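Local structure of probable glutamine-binding lipoprotein GlnH (GLNBP) (Mycobacterium tuberculosis, 6H1U) at residues G76-I81 with I117-M122; D209-A214 with Q233-G238. The protein binds glutamate and aspartate and, as a solute-binding lipoprotein, probably captures amino acids for transport across the membrane. One frame throughout, in Å; residues are numbered along the deposited sequence.

Contact 1. Residues G76-I81 with I117-M122. With ASP (aspartic acid), chain B.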
loop_
_atom_site.group_PDB
_atom_site.type_symbol
_atom_site.label_atom_id
_atom_site.label_comp_id
_atom_site.label_asym_id
_atom_site.label_seq_id
_atom_site.Cartn_x
_atom_site.Cartn_y
_atom_site.Cartn_z
ATOM N N GLY A 76 -10.935 3.979 6.030
ATOM C CA GLY A 76 -9.561 3.545 6.196
ATOM C C GLY A 76 -8.575 4.648 5.847
ATOM O O GLY A 76 -8.927 5.693 5.304
ATOM N N PHE A 77 -7.307 4.378 6.186
ATOM C CA PHE A 77 -6.242 5.371 6.010
ATOM C C PHE A 77 -6.112 5.809 4.550
ATOM O O PHE A 77 -6.003 7.005 4.256
ATOM C CB PHE A 77 -4.920 4.792 6.533
ATOM C CG PHE A 77 -3.787 5.780 6.593
ATOM C CD1 PHE A 77 -3.029 6.047 5.464
ATOM C CD2 PHE A 77 -3.472 6.424 7.782
ATOM C CE1 PHE A 77 -1.970 6.956 5.512
ATOM C CE2 PHE A 77 -2.411 7.332 7.845
ATOM C CZ PHE A 77 -1.660 7.589 6.704
ATOM N N ASP A 78 -6.115 4.856 3.619
ATOM C CA ASP A 78 -5.948 5.206 2.203
ATOM C C ASP A 78 -7.171 5.934 1.675
ATOM O O ASP A 78 -7.052 6.861 0.866
ATOM C CB ASP A 78 -5.698 3.954 1.356
ATOM C CG ASP A 78 -4.242 3.529 1.334
ATOM O OD1 ASP A 78 -3.343 4.325 1.704
ATOM O OD2 ASP A 78 -3.995 2.377 0.930
ATOM N N VAL A 79 -8.364 5.511 2.102
ATOM C CA VAL A 79 -9.580 6.232 1.738
ATOM C C VAL A 79 -9.488 7.683 2.195
ATOM O O VAL A 79 -9.862 8.610 1.467
ATOM C CB VAL A 79 -10.803 5.517 2.346
ATOM C CG1 VAL A 79 -12.054 6.375 2.242
ATOM C CG2 VAL A 79 -11.015 4.170 1.666
ATOM N N ASP A 80 -8.973 7.905 3.406
ATOM C CA ASP A 80 -8.900 9.265 3.934
ATOM C C ASP A 80 -7.854 10.104 3.201
ATOM O O ASP A 80 -8.093 11.287 2.937
ATOM C CB ASP A 80 -8.618 9.232 5.436
ATOM C CG ASP A 80 -9.793 8.694 6.229
ATOM O OD1 ASP A 80 -10.907 8.636 5.656
ATOM O OD2 ASP A 80 -9.613 8.353 7.427
ATOM N N ILE A 81 -6.697 9.518 2.864
ATOM C CA ILE A 81 -5.702 10.223 2.042
ATOM C C ILE A 81 -6.320 10.648 0.717
ATOM O O ILE A 81 -6.183 11.800 0.290
ATOM C CB ILE A 81 -4.462 9.336 1.815
ATOM C CG1 ILE A 81 -3.690 9.093 3.122
ATOM C CG2 ILE A 81 -3.575 9.922 0.696
ATOM C CD1 ILE A 81 -2.942 10.319 3.663
ATOM N N ILE A 117 -5.928 8.452 -9.670
ATOM C CA ILE A 117 -4.878 8.108 -8.720
ATOM C C ILE A 117 -5.162 6.721 -8.170
ATOM O O ILE A 117 -6.315 6.287 -8.101
ATOM C CB ILE A 117 -4.774 9.118 -7.550
ATOM C CG1 ILE A 117 -6.048 9.104 -6.693
ATOM C CG2 ILE A 117 -4.460 10.533 -8.061
ATOM C CD1 ILE A 117 -5.988 10.108 -5.538
ATOM N N VAL A 118 -4.090 6.035 -7.769
ATOM C CA VAL A 118 -4.173 4.828 -6.948
ATOM C C VAL A 118 -3.710 5.193 -5.542
ATOM O O VAL A 118 -2.598 5.704 -5.358
ATOM C CB VAL A 118 -3.327 3.685 -7.535
ATOM C CG1 VAL A 118 -3.212 2.513 -6.532
ATOM C CG2 VAL A 118 -3.927 3.206 -8.848
ATOM N N VAL A 119 -4.560 4.946 -4.551
ATOM C CA VAL A 119 -4.174 5.068 -3.144
ATOM C C VAL A 119 -4.450 3.695 -2.547
ATOM O O VAL A 119 -5.550 3.413 -2.062
ATOM C CB VAL A 119 -4.925 6.174 -2.403
ATOM C CG1 VAL A 119 -4.227 6.474 -1.078
ATOM C CG2 VAL A 119 -4.973 7.471 -3.272
ATOM N N LYS A 120 -3.454 2.809 -2.651
ATOM C CA LYS A 120 -3.632 1.406 -2.261
ATOM C C LYS A 120 -2.251 0.877 -1.864
ATOM O O LYS A 120 -1.617 0.141 -2.622
ATOM C CB LYS A 120 -4.259 0.567 -3.375
ATOM C CG LYS A 120 -4.788 -0.769 -2.862
ATOM C CD LYS A 120 -5.196 -1.694 -3.992
ATOM C CE LYS A 120 -5.859 -2.937 -3.439
ATOM N NZ LYS A 120 -5.165 -3.468 -2.233
ATOM N N THR A 121 -1.810 1.284 -0.662
ATOM C CA THR A 121 -0.547 0.894 -0.025
ATOM C C THR A 121 0.573 0.694 -1.043
ATOM O O THR A 121 1.272 -0.318 -1.007
ATOM C CB THR A 121 -0.732 -0.381 0.834
ATOM O OG1 THR A 121 -1.192 -1.484 0.031
ATOM C CG2 THR A 121 -1.748 -0.146 1.944
ATOM N N MET A 122 0.777 1.651 -1.948
ATOM C CA MET A 122 1.572 1.381 -3.142
ATOM C C MET A 122 3.021 1.810 -2.914
ATOM O O MET A 122 3.352 2.997 -2.975
ATOM C CB MET A 122 0.950 2.061 -4.357
ATOM C CG MET A 122 1.505 1.531 -5.663
ATOM S SD MET A 122 0.609 2.222 -7.064
ATOM C CE MET A 122 1.409 1.366 -8.419
HETATM N N ASP B . 3.151 -2.115 -0.271
HETATM C CA ASP B . 3.427 -3.373 -0.956
HETATM C C ASP B . 3.351 -3.184 -2.466
HETATM O O ASP B . 3.325 -4.164 -3.216
HETATM C CB ASP B . 2.440 -4.470 -0.499
HETATM C CG ASP B . 1.018 -4.211 -0.962
HETATM O OD1 ASP B . 0.182 -5.134 -0.861
HETATM O OD2 ASP B . 0.719 -3.087 -1.409
HETATM O OXT ASP B . 3.313 -2.032 -2.922
#

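Contact 2. Residues D209-A214 with Q233-G238. With ASP (aspartic acid), chain B.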
loop_
_atom_site.group_PDB
_atom_site.type_symbol
_atom_site.label_atom_id
_atom_site.label_comp_id
_atom_site.label_asym_id
_atom_site.label_seq_id
_atom_site.Cartn_x
_atom_site.Cartn_y
_atom_site.Cartn_z
ATOM N N ASP A 209 3.911 -5.796 4.417
ATOM C CA ASP A 209 4.006 -4.559 5.192
ATOM C C ASP A 209 3.424 -4.740 6.587
ATOM O O ASP A 209 2.305 -5.243 6.735
ATOM C CB ASP A 209 3.224 -3.442 4.503
ATOM C CG ASP A 209 3.587 -3.244 3.039
ATOM O OD1 ASP A 209 4.483 -3.917 2.498
ATOM O OD2 ASP A 209 2.937 -2.373 2.429
ATOM N N ASP A 210 4.156 -4.264 7.611
ATOM C CA ASP A 210 3.653 -4.394 8.979
ATOM C C ASP A 210 2.335 -3.649 9.176
ATOM O O ASP A 210 1.517 -4.044 10.017
ATOM C CB ASP A 210 4.709 -3.935 10.001
ATOM C CG ASP A 210 5.268 -2.525 9.750
ATOM O OD1 ASP A 210 4.922 -1.834 8.766
ATOM O OD2 ASP A 210 6.109 -2.107 10.573
ATOM N N THR A 211 2.117 -2.577 8.415
ATOM C CA THR A 211 0.839 -1.871 8.408
ATOM C C THR A 211 -0.307 -2.788 7.983
ATOM O O THR A 211 -1.354 -2.847 8.644
ATOM C CB THR A 211 0.940 -0.687 7.445
ATOM O OG1 THR A 211 1.553 -1.162 6.242
ATOM C CG2 THR A 211 1.797 0.417 8.031
ATOM N N ILE A 212 -0.144 -3.472 6.845
ATOM C CA ILE A 212 -1.148 -4.420 6.367
ATOM C C ILE A 212 -1.309 -5.565 7.358
ATOM O O ILE A 212 -2.432 -5.982 7.673
ATOM C CB ILE A 212 -0.750 -4.940 4.973
ATOM C CG1 ILE A 212 -0.727 -3.772 3.968
ATOM C CG2 ILE A 212 -1.682 -6.072 4.527
ATOM C CD1 ILE A 212 -0.334 -4.198 2.569
ATOM N N LEU A 213 -0.191 -6.086 7.863
ATOM C CA LEU A 213 -0.260 -7.170 8.840
ATOM C C LEU A 213 -1.023 -6.744 10.088
ATOM O O LEU A 213 -1.774 -7.542 10.669
ATOM C CB LEU A 213 1.147 -7.633 9.211
ATOM C CG LEU A 213 1.962 -8.289 8.095
ATOM C CD1 LEU A 213 3.271 -8.788 8.673
ATOM C CD2 LEU A 213 1.164 -9.422 7.456
ATOM N N ALA A 214 -0.852 -5.490 10.517
ATOM C CA ALA A 214 -1.575 -5.014 11.694
ATOM C C ALA A 214 -3.081 -5.080 11.479
ATOM O O ALA A 214 -3.837 -5.403 12.404
ATOM C CB ALA A 214 -1.139 -3.587 12.035
ATOM N N GLN A 233 9.037 -0.014 2.756
ATOM C CA GLN A 233 7.842 0.100 1.912
ATOM C C GLN A 233 7.320 1.529 1.970
ATOM O O GLN A 233 6.397 1.840 2.732
ATOM C CB GLN A 233 6.759 -0.895 2.344
ATOM C CG GLN A 233 7.261 -2.334 2.498
ATOM C CD GLN A 233 7.681 -2.959 1.166
ATOM O OE1 GLN A 233 7.168 -2.598 0.112
ATOM N NE2 GLN A 233 8.613 -3.919 1.222
ATOM N N PRO A 234 7.887 2.430 1.169
ATOM C CA PRO A 234 7.449 3.831 1.212
ATOM C C PRO A 234 6.248 4.049 0.308
ATOM O O PRO A 234 6.371 3.965 -0.919
ATOM C CB PRO A 234 8.683 4.591 0.719
ATOM C CG PRO A 234 9.358 3.628 -0.242
ATOM C CD PRO A 234 8.970 2.208 0.195
ATOM N N TYR A 235 5.080 4.322 0.887
ATOM C CA TYR A 235 3.866 4.435 0.084
ATOM C C TYR A 235 3.803 5.754 -0.663
ATOM O O TYR A 235 4.052 6.821 -0.096
ATOM C CB TYR A 235 2.608 4.351 0.942
ATOM C CG TYR A 235 2.353 3.049 1.638
ATOM C CD1 TYR A 235 3.159 1.937 1.430
ATOM C CD2 TYR A 235 1.288 2.937 2.524
ATOM C CE1 TYR A 235 2.891 0.724 2.094
ATOM C CE2 TYR A 235 1.022 1.736 3.186
ATOM C CZ TYR A 235 1.835 0.648 2.969
ATOM O OH TYR A 235 1.550 -0.536 3.634
ATOM N N GLY A 236 3.382 5.680 -1.923
ATOM C CA GLY A 236 3.092 6.873 -2.692
ATOM C C GLY A 236 1.736 6.748 -3.358
ATOM O O GLY A 236 1.218 5.654 -3.560
ATOM N N VAL A 237 1.148 7.905 -3.655
ATOM C CA VAL A 237 -0.025 7.957 -4.517
ATOM C C VAL A 237 0.424 7.689 -5.947
ATOM O O VAL A 237 1.269 8.412 -6.490
ATOM C CB VAL A 237 -0.729 9.318 -4.409
ATOM C CG1 VAL A 237 -1.922 9.375 -5.373
ATOM C CG2 VAL A 237 -1.178 9.581 -2.967
ATOM N N GLY A 238 -0.122 6.640 -6.558
ATOM C CA GLY A 238 0.247 6.307 -7.928
ATOM C C GLY A 238 -0.535 7.148 -8.920
ATOM O O GLY A 238 -1.728 7.386 -8.757
HETATM N N ASP B . 3.151 -2.115 -0.271
HETATM C CA ASP B . 3.427 -3.373 -0.956
HETATM C C ASP B . 3.351 -3.184 -2.466
HETATM O O ASP B . 3.325 -4.164 -3.216
HETATM C CB ASP B . 2.440 -4.470 -0.499
HETATM C CG ASP B . 1.018 -4.211 -0.962
HETATM O OD1 ASP B . 0.182 -5.134 -0.861
HETATM O OD2 ASP B . 0.719 -3.087 -1.409
HETATM O OXT ASP B . 3.313 -2.032 -2.922
#

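Contact 1. Residues G76-I81 with I117-M122
With CG of Asp-78 anti to its own carbonyl carbon (chi1 -84°), the carboxylate leaves the first turn of helix 77-90 alongside Val-119 and meets the backbone of Thr-121; CG1 of Val-119, anti to the backbone N, runs the opposite way toward the helix. Asp-78 OD2 accepts the N-H of Thr-121 over 2.9 Å, on its syn side and 26° out of the carboxylate plane, with an N-H...O angle of 154°. The same oxygen lies 3.5 Å from CG2 of Thr-121, while OD1 is hydrogen-bonded to Tyr-138, so both oxygens are held and the group's rotation is fixed. Beside the carboxylate, Val-119 CG1 packs 3.5 Å from the backbone O of Asp-78 and 3.9 Å from CG2 of Ile-81, whose side chain crosses it at about a right angle. Asp-78 is thus a second-shell residue: it positions Thr-121, which receives the ammonium of the bound aspartic acid on its O (2.7 Å from the ligand N) and donates through OG1 to the ligand OD2 at 2.9 Å. Phe-77 and Ile-81 also touch Leu-266 of helix 262-270; strand 117-118 lies between strands 53-57 and 232-240 of the mixed sheet.

Contact 2. Residues D209-A214 with Q233-G238
The amino-group pocket of this family 3 solute-binding protein is built here, where Asp-209, just ahead of helix 210-219, meets Tyr-235 and Gln-233 of strand 232-240. Asp-209 OD2 takes two bonds: the hydroxyl of Tyr-235 donates to its anti lone pair, OH to OD2 2.6 Å, and the amino N of the bound aspartic acid donates to it at 2.7 Å. The carboxylate reaches the tyrosine from the opposite direction, with OD2 at the edge of the ring, near its plane; the two planes are 37° apart. Thr-211 completes the chain of bonds, its OG1 donating to Tyr-235 OH at 2.7 Å. Thr-211 OG1 sits between its backbone N and carbonyl carbon (chi1 46°), which points it at the phenol. The phenol oxygen, accepting one bond and giving another, is thereby fixed as a second-shell support for Asp-209. The other carboxylate oxygen, OD1, rests 3.2 Å from CG of Gln-233, whose side chain crosses that of Asp-209 at about a right angle and bends at chi2 (-67°); its amide OE1 is hydrogen-bonded to Ser-123 and Thr-171. CD1 of Ile-212 lies 3.6 Å from OD1 of the ligand. The negative charge of Asp-209 probably helps hold the ligand's ammonium. Strand 139-148 touches both segments: Thr-211 packs on its Ala-141, Gln-233 on its Gln-143, and it pairs antiparallel with strand 232-240.

In the fold
Both segments of contact 1 precede those of contact 2 in the sequence, yet their centres lie about 10 Å apart and both reach the bound aspartic acid. They share the mixed sheet, in which strands 117-118 and 232-240 are antiparallel neighbours: Val-118 N lies 2.9 Å from Gly-238 O, a probable hydrogen bond, and Thr-121 packs on the ring of Tyr-235. Helices 77-90 and 210-219 each begin at one of the two contacts. Residues from distant parts of the sequence thus converge on one ligand site, where Arg-106, Ser-123, Arg-128, Thr-171 and Trp-191 also hydrogen-bond the amino acid, consistent with ligand capture between the two lobes of such binding proteins.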